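Local coordinates for protein pectate lyase (Bacillus subtilis, PDB 5AMV) that cleaves the alpha-1,4 linkages of polygalacturonate by calcium-dependent beta-elimination, giving oligosaccharides with unsaturated non-reducing ends, at residues A[81-86]-A[108-113]; A[89-94]-A[104-109]; A[112-117]-A[162-167]; A[167-172]-A[215-220]. One frame throughout, in Å; residues are numbered along the deposited sequence.

Contact 1. Residues A[81-86]-A[108-113]; sequences PEYDLD and EARARS
Tyr83 and Glu82 lie against one flank of helix 105-121 in a mostly buried loop-on-helix contact, on the helical region that projects from the parallel beta-helix. The backbones come close, with CA of Tyr83 4.9 Å from CA of Ala109, and Ala109 CB meets Tyr83 CB at 3.7 Å. The tyrosine runs alongside the Arg110 chain, set there by a chi1 of 172° that puts CG opposite the backbone N, and Tyr83 CE1 reaches Arg110 CB at 3.6 Å. A serine in place of this tyrosine would probably strip the aliphatic part of Arg110 of cover and open a gap above Ala109. Farther along the helix, Glu82 OE2 forms a long salt bridge of 3.5 Å with Arg112 NH2, and water 1, at the guanidinium edge and in its plane, links Glu82 OE1 to the same nitrogen. Arg112 NE also pairs with Asp80. The Tyr83 ring meets that of Phe166, and its side chain touches Tyr219 and Tyr88 of helix 85-92, so it lies against both helices.

Contact 2. Residues A[89-94]-A[104-109]; sequences LKAYDP and GTQEEA
Tyr92, Gln106 and Glu107 account for most of the buried surface, and the tyrosine hydroxyl is their meeting point. Glu107 N donates to Tyr92 OH over 2.8 Å with an N-H...O angle of 149°, approaching at the ring edge near its plane. Because Glu107 is in the first turn of helix 105-121, the phenolic oxygen serves as an acceptor for one of the N-H groups at that helix start, whose N-cap position is Gly104. A chi1 of -55°, with CG opposite the carbonyl carbon of Tyr92, brings the hydroxyl up to this N-H. The hydroxyl is also bonded to Ser103 O, and water 2, held by Gln106 N at 3.0 Å, gives it a weak further link. Carbon atoms pack round this polar end: Tyr92 CE2 lies 3.7 Å from Gln106 CB, while Glu107 CB approaches Tyr92 OH to 3.3 Å. The polar ends of Gln106 and Glu107 lead elsewhere, Gln106 to Glu82 and Asp84, Glu107 to Tyr88, Arg110 and Gln168. Tyr88 of helix 85-92 and Trp97 of helix 94-97 meet the Tyr92 ring edge-to-face, where Tyr92 joins helix 85-92 to the start of helix 105-121.

Contact 3. Residues A[112-117]-A[162-167]; sequences RSQKNQ and AYDYFP. With ACT (acetate ion), chain D.
Gln114 NE2 donates to Asp164 OD2 (2.8 Å) on the syn lone pair, the acceptor lying in the amide plane. This bond helps fasten helix 105-121 to a loop following strand 158-160 of the parallel beta-helix. Asp164 shapes that loop through an Asx turn, its OD1 accepting from Phe166 N; OD2 also takes Gln182 N. Replacing this aspartate by an alanine is likely to leave the Gln114 amide without its acceptor and the turn without its Asx bond. One helical turn on, Gln117, extended with CG anti to its backbone N (chi1 -180°), accepts from Tyr165 N through OE1 in the carbonyl plane, 3.1 Å away and nearly straight at 174°. Water 3 bridges Gln117 OE1 and Asp164 OD1. The Gln117 amide lies only 16° from parallel to the Tyr165 ring, with NE2 3.4 Å from Tyr165 CD2. Tyr163 OH donates to an acetate ion, probably from the crystallisation liquor. Phe166 is sandwiched between Tyr165 CB and, on its opposite face, Ser113 CB, a CH-pi contact 3.5 Å from the ring centroid.

Contact 4. Residues A[167-172]-A[215-220]; sequences PQWDPT and YGRKYQ
Trp169 receives the edge of Tyr215 on one face of its indole, an edge-to-face (T-shaped) pair with planes at 63° and the Tyr215 ring centroid 4.6 Å from that of the five-membered ring. The approach is close: Tyr215 CD2 is 3.3 Å from Trp169 CE2, one of the two atoms shared by the fused rings. On the opposite face, Pro171 N lies toward the rim. At the indole edge, in its plane, Arg217 CG packs 4.0 Å from Trp169 CZ3. Arg217 bends at chi2 and chi3 after this apolar stem, and its guanidinium leads to Asn178 OD1 and, by a weak hydrogen bond, to a bound galacturonate; the indole thus flanks the stem of a glycan-pocket residue. Trp169 CG is anti to the backbone N (chi1 174°), which places the indole against Tyr215 and Arg217.

A second patch lies just before strand 168-170. Pro167 CG sits over one face of Tyr219, 4.0 Å from its centroid in a CH-pi contact, and 3.3 Å from Gln220 O. Water 4 ties Pro167 O to Tyr219 OH, 2.7 Å from each.

Around these patches, strand 168-170 pairs antiparallel with 178-180, whose Trp179 also meets Trp169. Pro94 of helix 94-97 touches both Trp169 and Tyr215, Tyr215 OH bonds Leu89 O of helix 85-92, and Leu85 of that helix reaches Tyr219.

In the fold
From the N terminus, the chain passes through residues 81-86, helix 85-92 and a short helix before helix 105-121. Contact 2 closes the connection of nine residues that holds most of helix 94-97; contact 1 spans the same connection from farther back and ends on the same stretch of helix 105-121. They share Glu108 and Ala109. Contact 3 starts on that helix where contact 1 ends, and spans 44 residues, about half beta strand, to return at 162-167. Contact 4 follows in series, sharing Pro167, and closes a further excursion to 215-220, which holds the pocket residue Arg217. Arg110 reaches Phe166 O, joining helix 105-121 to loop 162-167, and contacts 2 and 4 also touch.

Contact 1. Residues A[81-86]-A[108-113]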
loop_
_atom_site.group_PDB
_atom_site.type_symbol
_atom_site.label_atom_id
_atom_site.label_comp_id
_atom_site.label_asym_id
_atom_site.label_seq_id
_atom_site.Cartn_x
_atom_site.Cartn_y
_atom_site.Cartn_z
ATOM N N PRO A 81 3.024 30.180 5.258
ATOM C CA PRO A 81 2.503 31.343 6.000
ATOM C C PRO A 81 1.110 31.821 5.587
ATOM O O PRO A 81 0.377 32.422 6.411
ATOM C CB PRO A 81 3.538 32.447 5.684
ATOM C CG PRO A 81 4.797 31.675 5.509
ATOM C CD PRO A 81 4.430 30.354 4.842
ATOM N N GLU A 82 0.760 31.621 4.308
ATOM C CA GLU A 82 -0.527 32.098 3.816
ATOM C C GLU A 82 -1.671 31.090 3.929
ATOM O O GLU A 82 -2.815 31.430 3.685
ATOM C CB GLU A 82 -0.411 32.515 2.363
ATOM C CG GLU A 82 0.416 33.809 2.159
ATOM C CD GLU A 82 0.672 34.067 0.684
ATOM O OE1 GLU A 82 -0.291 34.337 -0.104
ATOM O OE2 GLU A 82 1.839 33.954 0.290
ATOM N N TYR A 83 -1.357 29.849 4.258
ATOM C CA TYR A 83 -2.417 28.843 4.309
ATOM C C TYR A 83 -3.153 28.876 5.641
ATOM O O TYR A 83 -2.528 29.020 6.695
ATOM C CB TYR A 83 -1.811 27.466 4.106
ATOM C CG TYR A 83 -2.803 26.332 4.324
ATOM C CD1 TYR A 83 -3.741 25.986 3.334
ATOM C CD2 TYR A 83 -2.770 25.607 5.500
ATOM C CE1 TYR A 83 -4.629 24.918 3.554
ATOM C CE2 TYR A 83 -3.616 24.533 5.725
ATOM C CZ TYR A 83 -4.540 24.197 4.751
ATOM O OH TYR A 83 -5.383 23.117 4.978
ATOM N N ASP A 84 -4.490 28.773 5.571
ATOM C CA ASP A 84 -5.315 28.652 6.758
ATOM C C ASP A 84 -6.506 27.797 6.390
ATOM O O ASP A 84 -7.220 28.064 5.400
ATOM C CB ASP A 84 -5.778 30.017 7.230
ATOM C CG ASP A 84 -6.673 29.940 8.459
ATOM O OD1 ASP A 84 -6.125 29.783 9.569
ATOM O OD2 ASP A 84 -7.910 30.064 8.294
ATOM N N LEU A 85 -6.676 26.711 7.144
ATOM C CA LEU A 85 -7.748 25.737 6.830
ATOM C C LEU A 85 -9.125 26.427 6.753
ATOM O O LEU A 85 -9.889 26.183 5.823
ATOM C CB LEU A 85 -7.767 24.554 7.805
ATOM C CG LEU A 85 -8.861 23.503 7.598
ATOM C CD1 LEU A 85 -8.846 22.886 6.152
ATOM C CD2 LEU A 85 -8.822 22.409 8.697
ATOM N N ASP A 86 -9.449 27.288 7.716
ATOM C CA ASP A 86 -10.733 27.981 7.664
ATOM C C ASP A 86 -10.882 28.810 6.390
ATOM O O ASP A 86 -11.930 28.741 5.752
ATOM C CB ASP A 86 -10.984 28.792 8.954
ATOM C CG ASP A 86 -11.403 27.889 10.133
ATOM O OD1 ASP A 86 -12.280 27.013 9.932
ATOM O OD2 ASP A 86 -10.845 28.014 11.248
ATOM N N GLU A 108 -3.000 27.306 -3.664
ATOM C CA GLU A 108 -1.565 27.430 -3.848
ATOM C C GLU A 108 -0.833 27.299 -2.531
ATOM O O GLU A 108 0.230 26.700 -2.475
ATOM C CB GLU A 108 -1.171 28.759 -4.516
ATOM C CG GLU A 108 -1.690 28.815 -5.966
ATOM C CD GLU A 108 -1.542 30.180 -6.615
ATOM O OE1 GLU A 108 -1.203 31.167 -5.939
ATOM O OE2 GLU A 108 -1.785 30.212 -7.853
ATOM N N ALA A 109 -1.377 27.897 -1.473
ATOM C CA ALA A 109 -0.660 27.868 -0.188
ATOM C C ALA A 109 -0.731 26.462 0.418
ATOM O O ALA A 109 0.225 26.003 1.039
ATOM C CB ALA A 109 -1.241 28.885 0.761
ATOM N N ARG A 110 -1.854 25.778 0.196
ATOM C CA ARG A 110 -1.970 24.366 0.636
ATOM C C ARG A 110 -0.937 23.498 -0.094
ATOM O O ARG A 110 -0.276 22.610 0.512
ATOM C CB ARG A 110 -3.408 23.828 0.373
ATOM C CG ARG A 110 -3.642 22.406 1.051
ATOM C CD ARG A 110 -4.695 21.581 0.277
ATOM N NE ARG A 110 -4.250 21.394 -1.117
ATOM C CZ ARG A 110 -3.287 20.560 -1.527
ATOM N NH1 ARG A 110 -2.656 19.736 -0.688
ATOM N NH2 ARG A 110 -2.959 20.554 -2.826
ATOM N N ALA A 111 -0.818 23.684 -1.402
ATOM C CA ALA A 111 0.126 22.875 -2.171
ATOM C C ALA A 111 1.564 23.097 -1.675
ATOM O O ALA A 111 2.325 22.143 -1.542
ATOM C CB ALA A 111 0.008 23.183 -3.684
ATOM N N ARG A 112 1.919 24.355 -1.411
ATOM C CA ARG A 112 3.261 24.648 -0.854
ATOM C C ARG A 112 3.469 23.953 0.482
ATOM O O ARG A 112 4.571 23.391 0.753
ATOM C CB ARG A 112 3.515 26.170 -0.750
ATOM C CG ARG A 112 3.665 26.805 -2.140
ATOM C CD ARG A 112 4.119 28.290 -2.044
ATOM N NE ARG A 112 3.264 29.151 -1.215
ATOM C CZ ARG A 112 2.250 29.894 -1.664
ATOM N NH1 ARG A 112 1.924 29.883 -2.956
ATOM N NH2 ARG A 112 1.540 30.619 -0.790
ATOM N N SER A 113 2.433 23.999 1.327
ATOM C CA SER A 113 2.491 23.343 2.618
ATOM C C SER A 113 2.748 21.832 2.458
ATOM O O SER A 113 3.625 21.256 3.126
ATOM C CB SER A 113 1.159 23.548 3.359
ATOM O OG SER A 113 0.911 24.959 3.454
HETATM O O HOH W 1 -1.124 31.931 -1.228
#

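Contact 2. Residues A[89-94]-A[104-109]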
loop_
_atom_site.group_PDB
_atom_site.type_symbol
_atom_site.label_atom_id
_atom_site.label_comp_id
_atom_site.label_asym_id
_atom_site.label_seq_id
_atom_site.Cartn_x
_atom_site.Cartn_y
_atom_site.Cartn_z
ATOM N N LEU A 89 -11.414 26.363 3.483
ATOM C CA LEU A 89 -12.785 25.827 3.493
ATOM C C LEU A 89 -13.779 26.848 2.926
ATOM O O LEU A 89 -14.665 26.484 2.119
ATOM C CB LEU A 89 -13.171 25.440 4.917
ATOM C CG LEU A 89 -12.464 24.166 5.420
ATOM C CD1 LEU A 89 -12.773 23.916 6.915
ATOM C CD2 LEU A 89 -12.870 22.938 4.609
ATOM N N LYS A 90 -13.655 28.100 3.340
ATOM C CA LYS A 90 -14.490 29.141 2.756
ATOM C C LYS A 90 -14.231 29.324 1.251
ATOM O O LYS A 90 -15.175 29.457 0.447
ATOM C CB LYS A 90 -14.283 30.481 3.471
ATOM C CG LYS A 90 -15.377 31.494 3.134
ATOM C CD LYS A 90 -15.166 32.731 4.015
ATOM C CE LYS A 90 -16.351 33.691 3.924
ATOM N NZ LYS A 90 -16.084 34.705 2.891
ATOM N N ALA A 91 -12.971 29.321 0.849
ATOM C CA ALA A 91 -12.642 29.533 -0.573
ATOM C C ALA A 91 -13.263 28.518 -1.505
ATOM O O ALA A 91 -13.647 28.854 -2.639
ATOM C CB ALA A 91 -11.087 29.577 -0.794
ATOM N N TYR A 92 -13.317 27.254 -1.068
ATOM C CA TYR A 92 -13.671 26.195 -1.993
ATOM C C TYR A 92 -14.989 25.471 -1.651
ATOM O O TYR A 92 -15.278 24.392 -2.205
ATOM C CB TYR A 92 -12.476 25.206 -2.132
ATOM C CG TYR A 92 -11.245 25.984 -2.528
ATOM C CD1 TYR A 92 -11.236 26.753 -3.710
ATOM C CD2 TYR A 92 -10.113 26.011 -1.703
ATOM C CE1 TYR A 92 -10.119 27.515 -4.080
ATOM C CE2 TYR A 92 -8.995 26.765 -2.038
ATOM C CZ TYR A 92 -9.000 27.524 -3.227
ATOM O OH TYR A 92 -7.903 28.266 -3.539
ATOM N N ASP A 93 -15.775 26.070 -0.762
ATOM C CA ASP A 93 -17.074 25.499 -0.418
ATOM C C ASP A 93 -17.886 25.308 -1.711
ATOM O O ASP A 93 -18.062 26.267 -2.455
ATOM C CB ASP A 93 -17.823 26.426 0.542
ATOM C CG ASP A 93 -19.043 25.750 1.169
ATOM O OD1 ASP A 93 -19.940 25.321 0.431
ATOM O OD2 ASP A 93 -19.072 25.595 2.409
ATOM N N PRO A 94 -18.375 24.084 -1.980
ATOM C CA PRO A 94 -19.155 23.873 -3.238
ATOM C C PRO A 94 -20.315 24.874 -3.418
ATOM O O PRO A 94 -20.646 25.184 -4.572
ATOM C CB PRO A 94 -19.711 22.458 -3.059
ATOM C CG PRO A 94 -18.614 21.763 -2.237
ATOM C CD PRO A 94 -18.204 22.814 -1.232
ATOM N N GLY A 104 -6.093 29.266 -7.144
ATOM C CA GLY A 104 -5.967 30.541 -6.473
ATOM C C GLY A 104 -5.206 30.416 -5.159
ATOM O O GLY A 104 -4.659 29.348 -4.840
ATOM N N THR A 105 -5.258 31.486 -4.358
ATOM C CA THR A 105 -4.374 31.699 -3.200
ATOM C C THR A 105 -4.336 30.534 -2.210
ATOM O O THR A 105 -3.262 30.040 -1.838
ATOM C CB THR A 105 -4.843 32.924 -2.400
ATOM O OG1 THR A 105 -5.083 34.022 -3.293
ATOM C CG2 THR A 105 -3.833 33.316 -1.307
ATOM N N GLN A 106 -5.529 30.152 -1.729
ATOM C CA GLN A 106 -5.563 29.150 -0.667
ATOM C C GLN A 106 -5.088 27.781 -1.116
ATOM O O GLN A 106 -4.332 27.102 -0.383
ATOM C CB GLN A 106 -6.926 29.066 0.051
ATOM C CG GLN A 106 -7.131 30.159 1.121
ATOM C CD GLN A 106 -6.039 30.173 2.187
ATOM O OE1 GLN A 106 -5.659 29.122 2.711
ATOM N NE2 GLN A 106 -5.567 31.374 2.544
ATOM N N GLU A 107 -5.482 27.378 -2.329
ATOM C CA GLU A 107 -5.002 26.113 -2.861
ATOM C C GLU A 107 -3.506 26.166 -3.145
ATOM O O GLU A 107 -2.799 25.177 -2.871
ATOM C CB GLU A 107 -5.802 25.735 -4.131
ATOM C CG GLU A 107 -5.206 24.495 -4.827
ATOM C CD GLU A 107 -5.214 23.211 -4.031
ATOM O OE1 GLU A 107 -5.866 23.136 -2.954
ATOM O OE2 GLU A 107 -4.570 22.252 -4.548
ATOM N N GLU A 108 -3.000 27.306 -3.664
ATOM C CA GLU A 108 -1.565 27.430 -3.848
ATOM C C GLU A 108 -0.833 27.299 -2.531
ATOM O O GLU A 108 0.230 26.700 -2.475
ATOM C CB GLU A 108 -1.171 28.759 -4.516
ATOM C CG GLU A 108 -1.690 28.815 -5.966
ATOM C CD GLU A 108 -1.542 30.180 -6.615
ATOM O OE1 GLU A 108 -1.203 31.167 -5.939
ATOM O OE2 GLU A 108 -1.785 30.212 -7.853
ATOM N N ALA A 109 -1.377 27.897 -1.473
ATOM C CA ALA A 109 -0.660 27.868 -0.188
ATOM C C ALA A 109 -0.731 26.462 0.418
ATOM O O ALA A 109 0.225 26.003 1.039
ATOM C CB ALA A 109 -1.241 28.885 0.761
HETATM O O HOH W 2 -8.176 31.389 -2.187
#

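Contact 3. Residues A[112-117]-A[162-167]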
loop_
_atom_site.group_PDB
_atom_site.type_symbol
_atom_site.label_atom_id
_atom_site.label_comp_id
_atom_site.label_asym_id
_atom_site.label_seq_id
_atom_site.Cartn_x
_atom_site.Cartn_y
_atom_site.Cartn_z
ATOM N N ARG A 112 1.919 24.355 -1.411
ATOM C CA ARG A 112 3.261 24.648 -0.854
ATOM C C ARG A 112 3.469 23.953 0.482
ATOM O O ARG A 112 4.571 23.391 0.753
ATOM C CB ARG A 112 3.515 26.170 -0.750
ATOM C CG ARG A 112 3.665 26.805 -2.140
ATOM C CD ARG A 112 4.119 28.290 -2.044
ATOM N NE ARG A 112 3.264 29.151 -1.215
ATOM C CZ ARG A 112 2.250 29.894 -1.664
ATOM N NH1 ARG A 112 1.924 29.883 -2.956
ATOM N NH2 ARG A 112 1.540 30.619 -0.790
ATOM N N SER A 113 2.433 23.999 1.327
ATOM C CA SER A 113 2.491 23.343 2.618
ATOM C C SER A 113 2.748 21.832 2.458
ATOM O O SER A 113 3.625 21.256 3.126
ATOM C CB SER A 113 1.159 23.548 3.359
ATOM O OG SER A 113 0.911 24.959 3.454
ATOM N N GLN A 114 1.968 21.219 1.577
ATOM C CA GLN A 114 2.109 19.800 1.272
ATOM C C GLN A 114 3.522 19.477 0.768
ATOM O O GLN A 114 4.130 18.470 1.158
ATOM C CB GLN A 114 1.038 19.420 0.243
ATOM C CG GLN A 114 0.860 17.942 0.143
ATOM C CD GLN A 114 -0.270 17.572 -0.740
ATOM O OE1 GLN A 114 -0.443 18.127 -1.845
ATOM N NE2 GLN A 114 -1.085 16.626 -0.256
ATOM N N LYS A 115 4.062 20.348 -0.089
ATOM C CA LYS A 115 5.386 20.067 -0.627
ATOM C C LYS A 115 6.461 20.170 0.463
ATOM O O LYS A 115 7.418 19.424 0.461
ATOM C CB LYS A 115 5.664 20.964 -1.835
ATOM C CG LYS A 115 4.861 20.513 -3.082
ATOM C CD LYS A 115 4.881 21.591 -4.161
ATOM C CE LYS A 115 4.195 21.140 -5.447
ATOM N NZ LYS A 115 2.821 21.698 -5.616
ATOM N N ASN A 116 6.268 21.046 1.433
ATOM C CA ASN A 116 7.223 21.129 2.560
ATOM C C ASN A 116 7.260 19.790 3.334
ATOM O O ASN A 116 8.310 19.296 3.703
ATOM C CB ASN A 116 6.758 22.239 3.496
ATOM C CG ASN A 116 6.907 23.628 2.881
ATOM O OD1 ASN A 116 7.701 23.830 1.956
ATOM N ND2 ASN A 116 6.195 24.595 3.434
ATOM N N GLN A 117 6.082 19.224 3.584
ATOM C CA GLN A 117 6.051 17.931 4.286
ATOM C C GLN A 117 6.595 16.796 3.429
ATOM O O GLN A 117 7.336 15.943 3.929
ATOM C CB GLN A 117 4.656 17.583 4.800
ATOM C CG GLN A 117 4.643 16.223 5.537
ATOM C CD GLN A 117 3.320 15.921 6.254
ATOM O OE1 GLN A 117 2.247 16.389 5.854
ATOM N NE2 GLN A 117 3.414 15.158 7.339
ATOM N N ALA A 162 1.402 7.098 7.665
ATOM C CA ALA A 162 1.885 8.005 6.635
ATOM C C ALA A 162 0.818 9.134 6.483
ATOM O O ALA A 162 -0.197 8.990 5.773
ATOM C CB ALA A 162 2.159 7.208 5.303
ATOM N N TYR A 163 1.005 10.201 7.267
ATOM C CA TYR A 163 -0.047 11.159 7.585
ATOM C C TYR A 163 0.214 12.461 6.848
ATOM O O TYR A 163 1.330 13.007 6.911
ATOM C CB TYR A 163 0.008 11.450 9.092
ATOM C CG TYR A 163 -1.096 12.304 9.685
ATOM C CD1 TYR A 163 -1.043 13.707 9.627
ATOM C CD2 TYR A 163 -2.238 11.705 10.262
ATOM C CE1 TYR A 163 -2.014 14.474 10.221
ATOM C CE2 TYR A 163 -3.243 12.485 10.865
ATOM C CZ TYR A 163 -3.140 13.876 10.799
ATOM O OH TYR A 163 -4.140 14.663 11.361
ATOM N N ASP A 164 -0.818 12.965 6.183
ATOM C CA ASP A 164 -0.680 14.223 5.421
ATOM C C ASP A 164 -1.435 15.302 6.181
ATOM O O ASP A 164 -2.666 15.206 6.375
ATOM C CB ASP A 164 -1.308 13.978 4.021
ATOM C CG ASP A 164 -1.170 15.127 3.060
ATOM O OD1 ASP A 164 -0.930 16.282 3.446
ATOM O OD2 ASP A 164 -1.322 14.830 1.838
ATOM N N TYR A 165 -0.724 16.364 6.585
ATOM C CA TYR A 165 -1.374 17.464 7.287
ATOM C C TYR A 165 -2.254 18.338 6.371
ATOM O O TYR A 165 -3.014 19.151 6.867
ATOM C CB TYR A 165 -0.358 18.378 7.960
ATOM C CG TYR A 165 0.261 17.778 9.196
ATOM C CD1 TYR A 165 -0.519 17.577 10.352
ATOM C CD2 TYR A 165 1.607 17.401 9.196
ATOM C CE1 TYR A 165 0.054 17.012 11.496
ATOM C CE2 TYR A 165 2.179 16.832 10.324
ATOM C CZ TYR A 165 1.377 16.636 11.443
ATOM O OH TYR A 165 1.966 16.058 12.545
ATOM N N PHE A 166 -2.156 18.175 5.052
ATOM C CA PHE A 166 -2.794 19.165 4.124
ATOM C C PHE A 166 -3.536 18.456 2.986
ATOM O O PHE A 166 -3.253 18.695 1.820
ATOM C CB PHE A 166 -1.732 20.129 3.546
ATOM C CG PHE A 166 -0.854 20.723 4.619
ATOM C CD1 PHE A 166 -1.363 21.753 5.473
ATOM C CD2 PHE A 166 0.428 20.250 4.796
ATOM C CE1 PHE A 166 -0.542 22.261 6.516
ATOM C CE2 PHE A 166 1.258 20.776 5.830
ATOM C CZ PHE A 166 0.746 21.763 6.705
ATOM N N PRO A 167 -4.532 17.619 3.333
ATOM C CA PRO A 167 -5.298 16.957 2.280
ATOM C C PRO A 167 -5.925 17.959 1.308
ATOM O O PRO A 167 -6.384 19.029 1.722
ATOM C CB PRO A 167 -6.428 16.244 3.057
ATOM C CG PRO A 167 -6.080 16.250 4.472
ATOM C CD PRO A 167 -4.991 17.275 4.686
HETATM C C ACT D . -3.790 17.772 12.563
HETATM O O ACT D . -3.244 17.182 13.533
HETATM O OXT ACT D . -3.719 17.234 11.419
HETATM C CH3 ACT D . -4.467 19.093 12.778
HETATM O O HOH W 3 1.638 17.113 3.382
#

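Contact 4. Residues A[167-172]-A[215-220]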
loop_
_atom_site.group_PDB
_atom_site.type_symbol
_atom_site.label_atom_id
_atom_site.label_comp_id
_atom_site.label_asym_id
_atom_site.label_seq_id
_atom_site.Cartn_x
_atom_site.Cartn_y
_atom_site.Cartn_z
ATOM N N PRO A 167 -4.532 17.619 3.333
ATOM C CA PRO A 167 -5.298 16.957 2.280
ATOM C C PRO A 167 -5.925 17.959 1.308
ATOM O O PRO A 167 -6.384 19.029 1.722
ATOM C CB PRO A 167 -6.428 16.244 3.057
ATOM C CG PRO A 167 -6.080 16.250 4.472
ATOM C CD PRO A 167 -4.991 17.275 4.686
ATOM N N GLN A 168 -5.938 17.575 0.030
ATOM C CA GLN A 168 -6.509 18.388 -1.027
ATOM C C GLN A 168 -8.005 18.104 -1.189
ATOM O O GLN A 168 -8.399 16.947 -1.222
ATOM C CB GLN A 168 -5.805 18.092 -2.328
ATOM C CG GLN A 168 -6.233 18.975 -3.488
ATOM C CD GLN A 168 -5.619 18.477 -4.798
ATOM O OE1 GLN A 168 -5.717 17.299 -5.120
ATOM N NE2 GLN A 168 -4.951 19.359 -5.519
ATOM N N TRP A 169 -8.827 19.145 -1.303
ATOM C CA TRP A 169 -10.228 18.947 -1.664
ATOM C C TRP A 169 -10.350 18.688 -3.169
ATOM O O TRP A 169 -9.841 19.483 -3.996
ATOM C CB TRP A 169 -11.044 20.191 -1.251
ATOM C CG TRP A 169 -12.488 20.145 -1.715
ATOM C CD1 TRP A 169 -13.097 21.081 -2.498
ATOM C CD2 TRP A 169 -13.481 19.152 -1.405
ATOM N NE1 TRP A 169 -14.426 20.737 -2.703
ATOM C CE2 TRP A 169 -14.689 19.559 -2.054
ATOM C CE3 TRP A 169 -13.491 17.978 -0.632
ATOM C CZ2 TRP A 169 -15.889 18.847 -1.935
ATOM C CZ3 TRP A 169 -14.698 17.251 -0.513
ATOM C CH2 TRP A 169 -15.879 17.683 -1.181
ATOM N N ASP A 170 -10.989 17.580 -3.520
ATOM C CA ASP A 170 -11.286 17.265 -4.932
ATOM C C ASP A 170 -12.787 17.075 -5.075
ATOM O O ASP A 170 -13.306 16.004 -4.776
ATOM C CB ASP A 170 -10.571 15.999 -5.375
ATOM C CG ASP A 170 -10.644 15.792 -6.901
ATOM O OD1 ASP A 170 -11.439 16.504 -7.592
ATOM O OD2 ASP A 170 -9.893 14.926 -7.414
ATOM N N PRO A 171 -13.501 18.122 -5.518
ATOM C CA PRO A 171 -14.985 18.058 -5.524
ATOM C C PRO A 171 -15.561 17.107 -6.593
ATOM O O PRO A 171 -16.734 16.731 -6.505
ATOM C CB PRO A 171 -15.396 19.507 -5.816
ATOM C CG PRO A 171 -14.242 20.056 -6.599
ATOM C CD PRO A 171 -12.984 19.415 -6.031
ATOM N N THR A 172 -14.734 16.698 -7.551
ATOM C CA THR A 172 -15.206 15.790 -8.609
ATOM C C THR A 172 -14.845 14.322 -8.351
ATOM O O THR A 172 -15.305 13.421 -9.063
ATOM C CB THR A 172 -14.734 16.213 -9.990
ATOM O OG1 THR A 172 -13.308 16.229 -10.048
ATOM C CG2 THR A 172 -15.278 17.587 -10.328
ATOM N N TYR A 215 -17.629 19.602 4.264
ATOM C CA TYR A 215 -18.490 19.426 3.095
ATOM C C TYR A 215 -19.123 18.027 3.130
ATOM O O TYR A 215 -19.364 17.403 2.089
ATOM C CB TYR A 215 -17.709 19.604 1.787
ATOM C CG TYR A 215 -16.764 20.805 1.675
ATOM C CD1 TYR A 215 -17.087 22.074 2.207
ATOM C CD2 TYR A 215 -15.557 20.678 0.979
ATOM C CE1 TYR A 215 -16.194 23.158 2.076
ATOM C CE2 TYR A 215 -14.677 21.748 0.835
ATOM C CZ TYR A 215 -15.008 22.976 1.380
ATOM O OH TYR A 215 -14.119 24.011 1.199
ATOM N N GLY A 216 -19.347 17.548 4.349
ATOM C CA GLY A 216 -19.876 16.218 4.585
ATOM C C GLY A 216 -18.958 15.036 4.298
ATOM O O GLY A 216 -19.424 13.890 4.351
ATOM N N ARG A 217 -17.669 15.312 4.025
ATOM C CA ARG A 217 -16.729 14.267 3.615
ATOM C C ARG A 217 -15.572 14.162 4.617
ATOM O O ARG A 217 -15.033 15.175 5.070
ATOM C CB ARG A 217 -16.179 14.509 2.189
ATOM C CG ARG A 217 -17.214 14.606 1.022
ATOM C CD ARG A 217 -17.989 13.280 0.743
ATOM N NE ARG A 217 -17.172 12.178 0.214
ATOM C CZ ARG A 217 -17.583 10.908 0.162
ATOM N NH1 ARG A 217 -18.788 10.576 0.611
ATOM N NH2 ARG A 217 -16.800 9.955 -0.328
ATOM N N LYS A 218 -15.203 12.917 4.956
ATOM C CA LYS A 218 -14.084 12.608 5.868
ATOM C C LYS A 218 -12.875 13.429 5.467
ATOM O O LYS A 218 -12.481 13.363 4.309
ATOM C CB LYS A 218 -13.700 11.111 5.762
ATOM C CG LYS A 218 -12.682 10.625 6.825
ATOM C CD LYS A 218 -11.909 9.344 6.387
ATOM C CE LYS A 218 -12.450 8.008 6.952
ATOM N NZ LYS A 218 -11.532 6.766 6.705
ATOM N N TYR A 219 -12.284 14.134 6.415
ATOM C CA TYR A 219 -11.039 14.867 6.169
ATOM C C TYR A 219 -9.888 13.849 6.288
ATOM O O TYR A 219 -9.290 13.684 7.356
ATOM C CB TYR A 219 -10.948 15.989 7.151
ATOM C CG TYR A 219 -9.822 16.984 6.911
ATOM C CD1 TYR A 219 -9.713 17.652 5.687
ATOM C CD2 TYR A 219 -8.966 17.333 7.961
ATOM C CE1 TYR A 219 -8.698 18.612 5.486
ATOM C CE2 TYR A 219 -7.963 18.272 7.788
ATOM C CZ TYR A 219 -7.824 18.901 6.559
ATOM O OH TYR A 219 -6.824 19.836 6.442
ATOM N N GLN A 220 -9.601 13.218 5.152
ATOM C CA GLN A 220 -8.732 12.043 5.110
ATOM C C GLN A 220 -7.245 12.400 5.101
ATOM O O GLN A 220 -6.772 13.034 4.173
ATOM C CB GLN A 220 -9.088 11.174 3.912
ATOM C CG GLN A 220 -8.235 9.920 3.782
ATOM C CD GLN A 220 -8.343 8.976 4.994
ATOM O OE1 GLN A 220 -7.479 8.927 5.861
ATOM N NE2 GLN A 220 -9.433 8.234 5.044
HETATM O O HOH W 4 -6.034 20.589 3.942
#